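Local structure of putative glutathione S-transferase (Corynebacterium glutamicum, 3M1G) at residues P187-I192 with I241-I246; V221-L226 with P274-Y279. The protein probably acts as a glutathione transferase of the Omega-like, ECM4-related group. All coordinates share one frame; numbering follows the deposited sequence.

Overall arrangement
Both contacts are buried helix-to-helix interfaces within the helical GST C-terminal domain, their centres 13 Å apart. Contact 1 joins helix 182-197 to the start of helix 243-253 and lies nearer the middle of the chain, about 10 Å from its centre, against about 17 Å for contact 2, which joins helix 209-229 to the start of helix 274-284. Neither has a hydrogen bond between its own segments; contact 1 lays a selenomethionine on an alanine and a glutamate methylene, beside a capped helix start, whereas contact 2 is leucine on leucine. Two bridges couple them: Asp245 OD1 and Tyr279 OH, 2.6 Å apart in a probable hydrogen bond, and Trp225, which packs against Arg191 and Ile192.

Contact 1 of 2, residues P187-I192 with I241-I246; sequences PVMKRI and ITEADI
Glu243 OE2 is gripped twice, by a hydrogen bond with Thr158 OG1 and a salt bridge with Arg247 NE, and this anchors the side chain whose methylene meets Met189. Glu243 CG lies 3.7 Å from Met189 SE; the two chains cross at about a right angle, and the touching atom, CG, belongs to the apolar part of the glutamate. The bend at chi2 (83°) turns its carboxylate toward those polar partners.

Met189, a selenomethionine here, lies over the first turn of the helix that starts at Glu243. Its CG meets Ala244 CB at 3.8 Å, and SE sits equally close to Ala244 CA, at 3.8 Å. The small alanine is consistent with the close backbone approach, 5.9 Å between the CA atoms of Met189 and Ala244. Met185, one turn earlier, also touches Glu243 and Ala244, continuing the apolar cover, while a bound glycerol lies beside Met189.

The turn itself is fixed by Asp245: OD2 accepts Thr242 N at 2.9 Å through its anti lone pair, nearly straight at 170°, and OD1 takes Leu236 N. This is the Asp245-to-Thr242 half of a capping box, and Ile241 CG2, 4.4 Å from Ile246 CD1, adds the hydrophobic staple, consistent with the capping motif at this helix start in GST C-terminal domains.

Contact 2 of 2, residues V221-L226 with P274-Y279; sequences VALDWL and PNLWGY
Leu276 carries this contact, reaching with its two methyls to Leu223 and Leu226, which lie three residues apart on helix 209-229. CD1 approaches the backbone of helix 209-229, 3.8 Å from Leu223 O, and stands 4.4 Å from Leu223 CD2, a looser side-chain meeting. CD2 takes the other partner, coming to 4.1 Å from Leu226 CB. With CG anti to the carbonyl carbon (chi1 -72°), the Leu276 fork projects from its own helix and spreads its branches between the two leucines. The nearest CA atoms, those of Leu226 and Leu276, are 7.5 Å apart, a separation that the leucine side chains span without any hydrogen bond. Only 136 Å² is buried between the segments, summed over both, so the interface is small.

In the next shell, Leu226 also reaches the indole of Trp225: its CD2 lies 3.6 Å above one face, offset toward the rim, while Arg191 makes a cation-pi contact on the opposite face, which leaves the indole sandwiched between the two side chains.

Glu227, just beyond the first segment, positions the second: its OE2 accepts Asn275 N and its OE1 accepts Leu276 N, placing the carboxylate at the amino end of helix 274-284, where it would probably interact favourably with the helix dipole. The side chain of Leu223 lies about 8 Å from that of Tyr259, a residue predicted to lower the pKa of the active-site cysteine. Leu252 touches Leu276 and Leu248 touches Leu226, and these leucines, with the buried Leu223, join helices 209-229, 243-253 and 274-284 in the helical core of the GST C-terminal domain.

Contact 1 of 2, residues P187-I192 with I241-I246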
loop_
_atom_site.group_PDB
_atom_site.type_symbol
_atom_site.label_atom_id
_atom_site.label_comp_id
_atom_site.label_asym_id
_atom_site.label_seq_id
_atom_site.Cartn_x
_atom_site.Cartn_y
_atom_site.Cartn_z
ATOM N N PRO A 187 5.393 -14.066 27.203
ATOM C CA PRO A 187 6.385 -13.528 26.260
ATOM C C PRO A 187 5.873 -13.292 24.833
ATOM O O PRO A 187 6.326 -12.357 24.162
ATOM C CB PRO A 187 7.503 -14.583 26.255
ATOM C CG PRO A 187 6.938 -15.778 26.944
ATOM C CD PRO A 187 5.878 -15.279 27.874
ATOM N N VAL A 188 4.958 -14.134 24.373
ATOM C CA VAL A 188 4.363 -13.965 23.071
ATOM C C VAL A 188 3.653 -12.607 22.976
ATOM O O VAL A 188 3.854 -11.863 22.017
ATOM C CB VAL A 188 3.412 -15.127 22.737
ATOM C CG1 VAL A 188 2.617 -14.794 21.470
ATOM C CG2 VAL A 188 4.217 -16.473 22.613
HETATM N N MSE A 189 2.875 -12.260 23.990
HETATM C CA MSE A 189 2.169 -10.982 23.989
HETATM C C MSE A 189 3.144 -9.792 24.121
HETATM O O MSE A 189 2.925 -8.751 23.484
HETATM C CB MSE A 189 1.106 -10.946 25.069
HETATM C CG MSE A 189 0.010 -11.992 24.826
HETATM SE SE MSE A 189 -1.568 -11.805 25.984
HETATM C CE MSE A 189 -0.710 -11.883 27.741
ATOM N N LYS A 190 4.218 -9.943 24.909
ATOM C CA LYS A 190 5.194 -8.866 25.031
ATOM C C LYS A 190 5.887 -8.622 23.676
ATOM O O LYS A 190 5.999 -7.479 23.245
ATOM C CB LYS A 190 6.235 -9.121 26.140
ATOM C CG LYS A 190 7.400 -8.095 26.150
ATOM C CD LYS A 190 8.023 -7.901 27.544
ATOM C CE LYS A 190 9.445 -7.292 27.540
ATOM N NZ LYS A 190 9.765 -6.363 26.417
ATOM N N ARG A 191 6.331 -9.682 23.000
ATOM C CA ARG A 191 6.955 -9.544 21.704
ATOM C C ARG A 191 5.983 -8.876 20.718
ATOM O O ARG A 191 6.358 -7.957 20.014
ATOM C CB ARG A 191 7.424 -10.887 21.171
ATOM C CG ARG A 191 8.324 -10.771 19.911
ATOM C CD ARG A 191 8.967 -12.089 19.555
ATOM N NE ARG A 191 9.789 -11.969 18.346
ATOM C CZ ARG A 191 10.295 -13.001 17.675
ATOM N NH1 ARG A 191 10.102 -14.225 18.096
ATOM N NH2 ARG A 191 11.031 -12.797 16.592
ATOM N N ILE A 192 4.719 -9.290 20.708
ATOM C CA ILE A 192 3.746 -8.652 19.825
ATOM C C ILE A 192 3.571 -7.170 20.175
ATOM O O ILE A 192 3.530 -6.286 19.298
ATOM C CB ILE A 192 2.421 -9.394 19.855
ATOM C CG1 ILE A 192 2.580 -10.754 19.169
ATOM C CG2 ILE A 192 1.286 -8.565 19.213
ATOM C CD1 ILE A 192 1.329 -11.694 19.355
ATOM N N ILE A 241 -9.292 -19.265 20.413
ATOM C CA ILE A 241 -9.015 -17.848 20.596
ATOM C C ILE A 241 -8.693 -17.550 22.071
ATOM O O ILE A 241 -9.334 -18.093 22.985
ATOM C CB ILE A 241 -10.204 -16.979 20.133
ATOM C CG1 ILE A 241 -10.351 -17.114 18.619
ATOM C CG2 ILE A 241 -10.047 -15.478 20.595
ATOM C CD1 ILE A 241 -11.633 -16.545 18.007
ATOM N N THR A 242 -7.648 -16.752 22.278
ATOM C CA THR A 242 -7.261 -16.266 23.604
ATOM C C THR A 242 -7.019 -14.756 23.595
ATOM O O THR A 242 -7.046 -14.093 22.550
ATOM C CB THR A 242 -5.949 -16.942 24.094
ATOM O OG1 THR A 242 -4.892 -16.671 23.152
ATOM C CG2 THR A 242 -6.119 -18.486 24.288
ATOM N N GLU A 243 -6.801 -14.209 24.786
ATOM C CA GLU A 243 -6.352 -12.844 24.969
ATOM C C GLU A 243 -5.265 -12.394 23.981
ATOM O O GLU A 243 -5.275 -11.237 23.556
ATOM C CB GLU A 243 -5.825 -12.689 26.406
ATOM C CG GLU A 243 -5.149 -11.378 26.772
ATOM C CD GLU A 243 -6.119 -10.235 27.170
ATOM O OE1 GLU A 243 -7.320 -10.504 27.368
ATOM O OE2 GLU A 243 -5.641 -9.074 27.317
ATOM N N ALA A 244 -4.283 -13.255 23.714
ATOM C CA ALA A 244 -3.224 -12.952 22.736
ATOM C C ALA A 244 -3.745 -12.529 21.361
ATOM O O ALA A 244 -3.245 -11.571 20.759
ATOM C CB ALA A 244 -2.240 -14.169 22.613
ATOM N N ASP A 245 -4.780 -13.217 20.872
ATOM C CA ASP A 245 -5.397 -12.892 19.577
ATOM C C ASP A 245 -6.147 -11.557 19.644
ATOM O O ASP A 245 -6.120 -10.740 18.705
ATOM C CB ASP A 245 -6.326 -14.031 19.154
ATOM C CG ASP A 245 -5.644 -15.370 19.138
ATOM O OD1 ASP A 245 -4.695 -15.557 18.329
ATOM O OD2 ASP A 245 -6.069 -16.262 19.936
ATOM N N ILE A 246 -6.762 -11.273 20.799
ATOM C CA ILE A 246 -7.455 -10.034 20.994
ATOM C C ILE A 246 -6.491 -8.826 21.020
ATOM O O ILE A 246 -6.891 -7.714 20.667
ATOM C CB ILE A 246 -8.300 -10.152 22.250
ATOM C CG1 ILE A 246 -9.436 -11.183 21.952
ATOM C CG2 ILE A 246 -8.853 -8.800 22.689
ATOM C CD1 ILE A 246 -9.986 -11.835 23.127
#

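Contact 2 of 2, residues V221-L226 with P274-Y279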
loop_
_atom_site.group_PDB
_atom_site.type_symbol
_atom_site.label_atom_id
_atom_site.label_comp_id
_atom_site.label_asym_id
_atom_site.label_seq_id
_atom_site.Cartn_x
_atom_site.Cartn_y
_atom_site.Cartn_z
ATOM N N VAL A 221 10.531 -8.504 10.986
ATOM C CA VAL A 221 11.074 -9.680 11.685
ATOM C C VAL A 221 9.930 -10.298 12.525
ATOM O O VAL A 221 9.728 -11.520 12.498
ATOM C CB VAL A 221 12.270 -9.317 12.618
ATOM C CG1 VAL A 221 12.527 -10.417 13.632
ATOM C CG2 VAL A 221 13.595 -9.027 11.799
ATOM N N ALA A 222 9.160 -9.464 13.215
ATOM C CA ALA A 222 8.081 -9.986 14.049
ATOM C C ALA A 222 6.900 -10.513 13.222
ATOM O O ALA A 222 6.344 -11.564 13.544
ATOM C CB ALA A 222 7.601 -8.938 15.072
ATOM N N LEU A 223 6.492 -9.800 12.172
ATOM C CA LEU A 223 5.407 -10.321 11.314
ATOM C C LEU A 223 5.796 -11.641 10.637
ATOM O O LEU A 223 4.960 -12.557 10.465
ATOM C CB LEU A 223 4.952 -9.280 10.290
ATOM C CG LEU A 223 4.224 -8.032 10.841
ATOM C CD1 LEU A 223 3.958 -6.978 9.719
ATOM C CD2 LEU A 223 2.911 -8.375 11.567
ATOM N N ASP A 224 7.073 -11.788 10.275
ATOM C CA ASP A 224 7.506 -13.063 9.675
ATOM C C ASP A 224 7.517 -14.189 10.725
ATOM O O ASP A 224 7.223 -15.337 10.411
ATOM C CB ASP A 224 8.909 -12.936 9.053
ATOM C CG ASP A 224 8.897 -12.195 7.709
ATOM O OD1 ASP A 224 7.846 -12.158 7.016
ATOM O OD2 ASP A 224 9.956 -11.631 7.347
ATOM N N TRP A 225 7.889 -13.856 11.963
ATOM C CA TRP A 225 7.776 -14.800 13.076
ATOM C C TRP A 225 6.299 -15.210 13.270
ATOM O O TRP A 225 6.010 -16.391 13.425
ATOM C CB TRP A 225 8.329 -14.188 14.375
ATOM C CG TRP A 225 7.778 -14.783 15.632
ATOM C CD1 TRP A 225 7.933 -16.075 16.063
ATOM C CD2 TRP A 225 7.028 -14.111 16.645
ATOM N NE1 TRP A 225 7.279 -16.242 17.248
ATOM C CE2 TRP A 225 6.719 -15.058 17.631
ATOM C CE3 TRP A 225 6.564 -12.801 16.805
ATOM C CZ2 TRP A 225 5.978 -14.742 18.775
ATOM C CZ3 TRP A 225 5.823 -12.482 17.961
ATOM C CH2 TRP A 225 5.527 -13.446 18.903
ATOM N N LEU A 226 5.379 -14.253 13.254
ATOM C CA LEU A 226 3.960 -14.597 13.450
ATOM C C LEU A 226 3.409 -15.478 12.308
ATOM O O LEU A 226 2.652 -16.440 12.527
ATOM C CB LEU A 226 3.106 -13.337 13.616
ATOM C CG LEU A 226 3.329 -12.579 14.914
ATOM C CD1 LEU A 226 2.619 -11.234 14.882
ATOM C CD2 LEU A 226 2.874 -13.404 16.139
ATOM N N PRO A 274 0.050 -15.469 3.695
ATOM C CA PRO A 274 -1.101 -16.369 3.666
ATOM C C PRO A 274 -1.639 -16.788 5.034
ATOM O O PRO A 274 -2.859 -16.801 5.212
ATOM C CB PRO A 274 -0.600 -17.611 2.900
ATOM C CG PRO A 274 0.628 -17.197 2.204
ATOM C CD PRO A 274 1.183 -15.946 2.887
ATOM N N ASN A 275 -0.758 -17.154 5.969
ATOM C CA ASN A 275 -1.244 -17.524 7.295
ATOM C C ASN A 275 -1.872 -16.364 8.057
ATOM O O ASN A 275 -2.974 -16.520 8.608
ATOM C CB ASN A 275 -0.163 -18.196 8.113
ATOM C CG ASN A 275 0.207 -19.530 7.545
ATOM O OD1 ASN A 275 -0.627 -20.409 7.451
ATOM N ND2 ASN A 275 1.429 -19.662 7.099
ATOM N N LEU A 276 -1.221 -15.202 8.057
ATOM C CA LEU A 276 -1.793 -14.034 8.744
ATOM C C LEU A 276 -3.124 -13.653 8.142
ATOM O O LEU A 276 -4.034 -13.236 8.875
ATOM C CB LEU A 276 -0.850 -12.825 8.707
ATOM C CG LEU A 276 0.388 -12.965 9.622
ATOM C CD1 LEU A 276 1.423 -11.854 9.282
ATOM C CD2 LEU A 276 -0.015 -12.889 11.056
ATOM N N TRP A 277 -3.240 -13.739 6.816
ATOM C CA TRP A 277 -4.484 -13.322 6.152
ATOM C C TRP A 277 -5.655 -14.273 6.424
ATOM O O TRP A 277 -6.778 -13.819 6.626
ATOM C CB TRP A 277 -4.261 -13.175 4.654
ATOM C CG TRP A 277 -5.430 -12.774 3.802
ATOM C CD1 TRP A 277 -5.745 -13.332 2.625
ATOM C CD2 TRP A 277 -6.413 -11.714 4.018
ATOM N NE1 TRP A 277 -6.850 -12.727 2.082
ATOM C CE2 TRP A 277 -7.289 -11.740 2.912
ATOM C CE3 TRP A 277 -6.642 -10.776 5.033
ATOM C CZ2 TRP A 277 -8.361 -10.839 2.764
ATOM C CZ3 TRP A 277 -7.742 -9.897 4.916
ATOM C CH2 TRP A 277 -8.577 -9.939 3.783
ATOM N N GLY A 278 -5.390 -15.576 6.392
ATOM C CA GLY A 278 -6.359 -16.590 6.824
ATOM C C GLY A 278 -6.790 -16.365 8.264
ATOM O O GLY A 278 -7.984 -16.306 8.565
ATOM N N TYR A 279 -5.811 -16.184 9.146
ATOM C CA TYR A 279 -6.065 -15.873 10.574
ATOM C C TYR A 279 -6.892 -14.609 10.773
ATOM O O TYR A 279 -7.859 -14.591 11.532
ATOM C CB TYR A 279 -4.707 -15.810 11.275
ATOM C CG TYR A 279 -4.632 -15.223 12.679
ATOM C CD1 TYR A 279 -4.836 -16.005 13.782
ATOM C CD2 TYR A 279 -4.300 -13.878 12.873
ATOM C CE1 TYR A 279 -4.714 -15.483 15.054
ATOM C CE2 TYR A 279 -4.168 -13.345 14.143
ATOM C CZ TYR A 279 -4.377 -14.168 15.234
ATOM O OH TYR A 279 -4.247 -13.683 16.512
#